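Local coordinates for aldehyde dehydrogenase family protein (Pseudomonas syringae pv. tomato, PDB 6X9L), which probably oxidises long-chain aliphatic aldehydes such as octanal, using NAD+ as the electron acceptor, at residues A[403-408]-A[432-437]. The protein carries 1 engineered substitution. Numbering follows the deposited sequence.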
# COMPACT_ATOMS: atom_id res chain seq x y z
N ASP A 403 -12.01 -33.48 -11.15
CA ASP A 403 -12.36 -34.23 -12.35
C ASP A 403 -11.90 -33.59 -13.65
O ASP A 403 -11.95 -34.25 -14.69
CB ASP A 403 -13.88 -34.43 -12.43
CG ASP A 403 -14.45 -35.15 -11.22
OD1 ASP A 403 -14.03 -36.30 -10.94
OD2 ASP A 403 -15.33 -34.56 -10.56
N THR A 404 -11.51 -32.31 -13.63
CA THR A 404 -10.87 -31.67 -14.77
C THR A 404 -9.83 -30.69 -14.26
O THR A 404 -9.89 -30.22 -13.12
CB THR A 404 -11.86 -30.93 -15.67
OG1 THR A 404 -12.47 -29.87 -14.92
CG2 THR A 404 -12.92 -31.85 -16.19
N ILE A 405 -8.86 -30.38 -15.14
CA ILE A 405 -7.84 -29.38 -14.82
C ILE A 405 -8.49 -28.01 -14.58
O ILE A 405 -8.06 -27.25 -13.71
CB ILE A 405 -6.79 -29.32 -15.95
CG1 ILE A 405 -6.11 -30.67 -16.12
CG2 ILE A 405 -5.73 -28.26 -15.67
CD1 ILE A 405 -4.99 -30.65 -17.12
N ASP A 406 -9.53 -27.67 -15.35
CA ASP A 406 -10.25 -26.43 -15.08
C ASP A 406 -10.80 -26.43 -13.66
O ASP A 406 -10.76 -25.40 -12.96
CB ASP A 406 -11.38 -26.23 -16.10
CG ASP A 406 -10.88 -25.77 -17.46
OD1 ASP A 406 -9.77 -25.19 -17.51
OD2 ASP A 406 -11.60 -25.99 -18.48
N GLU A 407 -11.32 -27.58 -13.22
CA GLU A 407 -11.87 -27.71 -11.87
C GLU A 407 -10.79 -27.57 -10.81
O GLU A 407 -11.01 -26.94 -9.76
CB GLU A 407 -12.58 -29.05 -11.75
CG GLU A 407 -12.98 -29.42 -10.36
CD GLU A 407 -13.82 -30.67 -10.35
OE1 GLU A 407 -14.35 -31.03 -11.43
OE2 GLU A 407 -13.96 -31.28 -9.27
N ALA A 408 -9.62 -28.15 -11.07
CA ALA A 408 -8.53 -28.09 -10.11
C ALA A 408 -8.11 -26.65 -9.85
O ALA A 408 -7.83 -26.27 -8.70
CB ALA A 408 -7.34 -28.91 -10.62
N ARG A 432 3.15 -24.25 -16.52
CA ARG A 432 3.25 -22.80 -16.50
C ARG A 432 1.88 -22.14 -16.69
O ARG A 432 1.51 -21.24 -15.93
CB ARG A 432 4.20 -22.31 -17.60
CG ARG A 432 5.64 -22.53 -17.28
CD ARG A 432 6.44 -22.63 -18.55
NE ARG A 432 7.84 -22.29 -18.32
CZ ARG A 432 8.85 -22.72 -19.07
NH1 ARG A 432 8.62 -23.52 -20.11
NH2 ARG A 432 10.09 -22.34 -18.79
N SER A 433 1.13 -22.55 -17.71
CA SER A 433 -0.16 -21.93 -17.95
C SER A 433 -1.08 -22.08 -16.73
O SER A 433 -1.84 -21.16 -16.41
CB SER A 433 -0.81 -22.51 -19.21
OG SER A 433 -1.48 -23.72 -18.94
N VAL A 434 -1.01 -23.21 -16.02
CA VAL A 434 -1.80 -23.35 -14.79
C VAL A 434 -1.31 -22.38 -13.72
O VAL A 434 -2.11 -21.71 -13.04
CB VAL A 434 -1.77 -24.81 -14.29
CG1 VAL A 434 -2.80 -24.99 -13.17
CG2 VAL A 434 -2.03 -25.79 -15.43
N ALA A 435 0.02 -22.28 -13.54
CA ALA A 435 0.58 -21.39 -12.54
C ALA A 435 0.09 -19.96 -12.75
O ALA A 435 -0.28 -19.27 -11.80
CB ALA A 435 2.11 -21.44 -12.55
N SER A 436 0.06 -19.51 -14.00
CA SER A 436 -0.40 -18.15 -14.26
C SER A 436 -1.89 -17.98 -13.98
O SER A 436 -2.39 -16.85 -14.04
CB SER A 436 -0.11 -17.78 -15.71
OG SER A 436 -0.74 -18.72 -16.55
N ARG A 437 -2.60 -19.07 -13.69
CA ARG A 437 -4.02 -19.02 -13.37
C ARG A 437 -4.28 -19.08 -11.87
O ARG A 437 -5.41 -18.78 -11.46
CB ARG A 437 -4.77 -20.15 -14.08
CG ARG A 437 -4.77 -20.01 -15.61
CD ARG A 437 -5.33 -21.24 -16.29
NE ARG A 437 -6.71 -21.49 -15.90
CZ ARG A 437 -7.39 -22.60 -16.19
NH1 ARG A 437 -6.82 -23.59 -16.88
NH2 ARG A 437 -8.65 -22.72 -15.79
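A surface salt bridge between D406 and R437, set beside a thin apolar touch of I405 on V434, joins the first turn of helix 405-413 to the C-terminal part of helix 428-435 and R437 just beyond it. R437 suits the place because its long chain can span the gap between the two backbones: CG is anti to the carbonyl carbon (chi1 -66°), and a bend at chi3 turns the guanidinium toward D406. The edge of that group meets a single carboxylate oxygen. R437 NH2 donates to D406 OD1 at 3.2 Å, close to the guanidinium plane, while R437 NH1 adds a weak bond to the same D406 OD1 at 3.4 Å. The approach comes from above the carboxylate plane; both nitrogens share OD1, and with the planes 67° apart this is not the flat, two-oxygen pairing of a bidentate salt bridge. Both residues are exposed, as befits charged groups at a surface. Beneath them, branched I405 and V434 turn their side chains toward each other, with I405 CG2 4.5 Å from V434 CG2. T404 is the N-cap of helix 405-413: its OG1 accepts from E407 N at 3.1 Å, satisfying an amide that has no helical carbonyl before it. At the other segment, S436 OG returns to S433 O at 2.7 Å. Away from the octanal and NAD sites, V409 of helix 405-413 adds to the packing by touching V434 and R437, while L267 lies against both I405 and V434; A408 rests on Y402 of strand 396-402, and A435 packs on V443 and L445 of strand 442-445.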